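PDB 4E8O: Aac(6')-Ih protein from Acinetobacter baumannii, which probably catalyses acetyl transfer from acetyl coenzyme A to the 6'-amino group of aminoglycoside antibiotics, a reaction that confers resistance to them. Local coordinates for residues 26-29 / 30-33; 46-49 / 50-54. One frame throughout, in Å; residues are numbered along the deposited sequence. Where two conformers were deposited one is given.

Interaction 1: 26-29 / 30-33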
loop_
_atom_site.group_PDB
_atom_site.type_symbol
_atom_site.label_atom_id
_atom_site.label_comp_id
_atom_site.label_asym_id
_atom_site.label_seq_id
_atom_site.Cartn_x
_atom_site.Cartn_y
_atom_site.Cartn_z
ATOM N N PRO B 26 -24.388 -8.451 -0.529
ATOM C CA PRO B 26 -23.228 -8.748 -1.378
ATOM C C PRO B 26 -23.667 -8.929 -2.833
ATOM O O PRO B 26 -24.736 -9.491 -3.080
ATOM C CB PRO B 26 -22.680 -10.057 -0.790
ATOM C CG PRO B 26 -23.786 -10.618 0.059
ATOM C CD PRO B 26 -24.574 -9.445 0.545
ATOM N N ILE B 27 -22.854 -8.447 -3.772
ATOM C CA ILE B 27 -23.222 -8.388 -5.188
ATOM C C ILE B 27 -23.068 -9.737 -5.905
ATOM O O ILE B 27 -22.047 -10.414 -5.759
ATOM C CB ILE B 27 -22.385 -7.305 -5.931
ATOM C CG1 ILE B 27 -22.428 -5.976 -5.168
ATOM C CG2 ILE B 27 -22.864 -7.129 -7.372
ATOM C CD1 ILE B 27 -21.499 -4.898 -5.723
ATOM N N SER B 28 -24.082 -10.111 -6.686
ATOM C CA SER B 28 -24.049 -11.337 -7.489
ATOM C C SER B 28 -23.915 -11.009 -8.971
ATOM O O SER B 28 -24.063 -9.854 -9.363
ATOM C CB SER B 28 -25.313 -12.165 -7.256
ATOM O OG SER B 28 -26.479 -11.453 -7.637
ATOM N N GLU B 29 -23.640 -12.019 -9.794
ATOM C CA GLU B 29 -23.496 -11.814 -11.237
ATOM C C GLU B 29 -24.768 -11.227 -11.844
ATOM O O GLU B 29 -24.724 -10.520 -12.851
ATOM C CB GLU B 29 -23.141 -13.133 -11.929
ATOM C CG GLU B 29 -22.968 -13.025 -13.438
ATOM C CD GLU B 29 -22.821 -14.376 -14.102
ATOM O OE1 GLU B 29 -22.552 -15.363 -13.382
ATOM O OE2 GLU B 29 -22.979 -14.453 -15.339
ATOM N N SER B 30 -25.901 -11.516 -11.214
ATOM C CA SER B 30 -27.190 -11.013 -11.678
ATOM C C SER B 30 -27.313 -9.493 -11.535
ATOM O O SER B 30 -28.170 -8.875 -12.169
ATOM C CB SER B 30 -28.323 -11.706 -10.917
ATOM O OG SER B 30 -28.049 -11.748 -9.527
ATOM N N GLN B 31 -26.446 -8.900 -10.714
ATOM C CA GLN B 31 -26.520 -7.479 -10.378
ATOM C C GLN B 31 -25.335 -6.668 -10.909
ATOM O O GLN B 31 -25.045 -5.588 -10.398
ATOM C CB GLN B 31 -26.597 -7.313 -8.853
ATOM C CG GLN B 31 -27.798 -7.976 -8.189
ATOM C CD GLN B 31 -27.596 -8.177 -6.700
ATOM O OE1 GLN B 31 -26.511 -8.544 -6.256
ATOM N NE2 GLN B 31 -28.644 -7.935 -5.921
ATOM N N LEU B 32 -24.656 -7.185 -11.928
ATOM C CA LEU B 32 -23.474 -6.522 -12.479
ATOM C C LEU B 32 -23.779 -5.141 -13.070
ATOM O O LEU B 32 -22.972 -4.214 -12.953
ATOM C CB LEU B 32 -22.804 -7.416 -13.526
ATOM C CG LEU B 32 -22.133 -8.684 -12.991
ATOM C CD1 LEU B 32 -21.805 -9.646 -14.118
ATOM C CD2 LEU B 32 -20.878 -8.341 -12.210
ATOM N N SER B 33 -24.945 -5.008 -13.695
ATOM C CA SER B 33 -25.363 -3.738 -14.288
ATOM C C SER B 33 -25.590 -2.648 -13.235
ATOM O O SER B 33 -25.143 -1.510 -13.406
ATOM C CB SER B 33 -26.620 -3.935 -15.133
ATOM O OG SER B 33 -27.121 -2.694 -15.585
#

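Interaction 2: 46-49 / 50-54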
loop_
_atom_site.group_PDB
_atom_site.type_symbol
_atom_site.label_atom_id
_atom_site.label_comp_id
_atom_site.label_asym_id
_atom_site.label_seq_id
_atom_site.Cartn_x
_atom_site.Cartn_y
_atom_site.Cartn_z
ATOM N N HIS B 46 -13.432 2.720 -18.931
ATOM C CA HIS B 46 -14.007 1.910 -19.989
ATOM C C HIS B 46 -14.815 0.740 -19.423
ATOM O O HIS B 46 -14.429 0.100 -18.445
ATOM C CB HIS B 46 -12.920 1.456 -20.968
ATOM C CG HIS B 46 -12.346 2.577 -21.777
ATOM N ND1 HIS B 46 -12.912 3.833 -21.810
ATOM C CD2 HIS B 46 -11.257 2.635 -22.579
ATOM C CE1 HIS B 46 -12.200 4.616 -22.601
ATOM N NE2 HIS B 46 -11.189 3.913 -23.080
ATOM N N GLU B 47 -15.972 0.500 -20.040
ATOM C CA GLU B 47 -16.939 -0.496 -19.561
ATOM C C GLU B 47 -16.349 -1.898 -19.432
ATOM O O GLU B 47 -16.614 -2.603 -18.457
ATOM C CB GLU B 47 -18.165 -0.525 -20.486
ATOM C CG GLU B 47 -19.367 -1.291 -19.934
ATOM C CD GLU B 47 -20.622 -1.071 -20.757
ATOM O OE1 GLU B 47 -20.578 -0.244 -21.693
ATOM O OE2 GLU B 47 -21.651 -1.728 -20.484
ATOM N N ASP B 48 -15.553 -2.299 -20.420
ATOM C CA ASP B 48 -14.938 -3.623 -20.416
ATOM C C ASP B 48 -13.863 -3.776 -19.335
ATOM O O ASP B 48 -13.700 -4.863 -18.778
ATOM C CB ASP B 48 -14.360 -3.953 -21.793
ATOM C CG ASP B 48 -13.919 -5.397 -21.908
ATOM O OD1 ASP B 48 -14.793 -6.293 -21.888
ATOM O OD2 ASP B 48 -12.701 -5.641 -22.032
ATOM N N VAL B 49 -13.134 -2.697 -19.043
ATOM C CA VAL B 49 -12.152 -2.704 -17.957
ATOM C C VAL B 49 -12.849 -2.952 -16.624
ATOM O O VAL B 49 -12.406 -3.778 -15.823
ATOM C CB VAL B 49 -11.367 -1.377 -17.875
ATOM C CG1 VAL B 49 -10.485 -1.354 -16.632
ATOM C CG2 VAL B 49 -10.524 -1.170 -19.124
ATOM N N HIS B 50 -13.937 -2.226 -16.390
ATOM C CA HIS B 50 -14.768 -2.424 -15.203
ATOM C C HIS B 50 -15.247 -3.877 -15.098
ATOM O O HIS B 50 -14.973 -4.562 -14.109
ATOM C CB HIS B 50 -15.990 -1.499 -15.251
ATOM C CG HIS B 50 -15.746 -0.119 -14.719
ATOM N ND1 HIS B 50 -15.483 0.128 -13.389
ATOM C CD2 HIS B 50 -15.766 1.088 -15.331
ATOM C CE1 HIS B 50 -15.331 1.429 -13.208
ATOM N NE2 HIS B 50 -15.500 2.033 -14.370
ATOM N N LEU B 51 -15.961 -4.334 -16.125
ATOM C CA LEU B 51 -16.562 -5.670 -16.137
ATOM C C LEU B 51 -15.542 -6.791 -15.960
ATOM O O LEU B 51 -15.814 -7.784 -15.281
ATOM C CB LEU B 51 -17.361 -5.887 -17.428
ATOM C CG LEU B 51 -18.719 -5.191 -17.505
ATOM C CD1 LEU B 51 -19.417 -5.468 -18.830
ATOM C CD2 LEU B 51 -19.598 -5.625 -16.342
ATOM N N GLN B 52 -14.375 -6.632 -16.576
ATOM C CA GLN B 52 -13.309 -7.620 -16.459
ATOM C C GLN B 52 -12.892 -7.724 -14.995
ATOM O O GLN B 52 -12.678 -8.818 -14.477
ATOM C CB GLN B 52 -12.119 -7.214 -17.335
ATOM C CG GLN B 52 -11.473 -8.352 -18.118
ATOM C CD GLN B 52 -10.513 -7.849 -19.186
ATOM O OE1 GLN B 52 -10.638 -6.722 -19.669
ATOM N NE2 GLN B 52 -9.549 -8.682 -19.556
ATOM N N GLU B 53 -12.808 -6.581 -14.325
ATOM C CA GLU B 53 -12.415 -6.549 -12.922
ATOM C C GLU B 53 -13.541 -7.054 -12.022
ATOM O O GLU B 53 -13.301 -7.845 -11.112
ATOM C CB GLU B 53 -12.010 -5.128 -12.519
ATOM C CG GLU B 53 -11.308 -5.038 -11.169
ATOM C CD GLU B 53 -10.900 -3.620 -10.822
ATOM O OE1 GLU B 53 -11.231 -2.700 -11.600
ATOM O OE2 GLU B 53 -10.246 -3.424 -9.775
ATOM N N MET B 54 -14.764 -6.597 -12.285
ATOM C CA MET B 54 -15.936 -6.995 -11.504
ATOM C C MET B 54 -16.144 -8.512 -11.486
ATOM O O MET B 54 -16.488 -9.079 -10.446
ATOM C CB MET B 54 -17.194 -6.287 -12.030
ATOM C CG MET B 54 -17.252 -4.799 -11.702
ATOM S SD MET B 54 -18.148 -3.829 -12.930
ATOM C CE MET B 54 -19.794 -4.520 -12.771
#

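Interaction 1: 26-29 / 30-33
The turn that leads from strand 23-26 into helix 32-42, the first strand-to-helix connection of this GNAT fold, is closed by S28 and Q31, which grip each other through two hydrogen bonds of opposite direction. The backbone N of Q31 donates to S28 O at 2.9 Å; this bond, between residues three apart, closes the turn, and its donor lies 54° out of the S28 carbonyl plane rather than on a lone pair. In return, the side chain of Q31 reaches back along the chain and accepts a bond from S28 N on OE1, also at 2.9 Å. This second bond is fairly straight, 163° at the hydrogen. Q31 can make it because its CG stands beside its own backbone N, chi1 -60°, and the rest of the chain runs out extended. S28 OG sits 3.2 Å from Q31 OE1, a weak bond at most, and its very short 2.5 Å approach to S30 OG is doubtful as modelled.

Beside these bonds the side chains of I27 and L32 pack. I27 lays its CG2 branch against Q31 CB at 4.0 Å, crossing that side chain at a slant, while its backbone pairs with Q65 and its side chain packs on strand 63-69. L32 lies against E29, inside the turn: CD1 meets E29 CG at 3.6 Å, carbon to carbon, and CG lies against the carbonyl oxygen, 3.2 Å from E29 O. L32 N bonds only weakly to the same carbonyl. Beyond the turn L32 rests on M54 and R55 of helix 47-57.

With Q31 at the N-cap position of the helix, its amide oxygen is turned back to the loop. The bond from S28 N limits the rotation of that amide through OE1, on a partly buried site where I27 and L32 face the interior.

Interaction 2: 46-49 / 50-54
H50 carries its ring on a CG that lies beside its own backbone N, chi1 -85°, and this turns the imidazole back toward H46, with CD2 3.5 Å from H46 O. The ring meets that carbonyl obliquely. L51 uses the same kind of rotation, CG anti to its carbonyl carbon at chi1 -76°, which places CG 3.5 Å from E47 O; its CB is near the same oxygen because of the helix backbone. These approaches follow the opening turns of helix 47-57, where H46 is the N-cap. Its O accepts from H50 N at 3.1 Å in a nearly straight bond, 171° at the hydrogen. E47 O takes L51 N at 3.0 Å, D48 O takes Q52 N, and V49 O takes E53 N. Q52 CB lies 3.2 Å from D48 O.

The polar atoms of the H50 ring look outside the segment: R39 NH1 bonds ND1, and W43 O makes a weak bond with NE2. R39 also forms a salt bridge with E53 OE1. One arginine of helix 32-42 thus engages two side chains on successive turns, tying the two helices together; it mainly sets the rotation of the buried imidazole through ND1, and the weak bond at NE2 adds to it.

Both contacts are local and lie in series along the chain at the starts of consecutive helices, 32-42 and 47-57, with centres about 13 Å apart. Interaction 1 is partly buried and works where the chain leaves the sheet: a backbone bond closes a turn and a side-chain amide braces it. Interaction 2 is mostly a surface contact made of ordinary helical backbone bonds, with H50 as its buried member. The two meet directly where M54 CE lies 3.2 Å from L32 O. Helix 32-42 therefore engages helix 47-57 by packing of M54 against L32, carbonyl included, near its beginning, and by a charged and hydrogen-bonded tie further along.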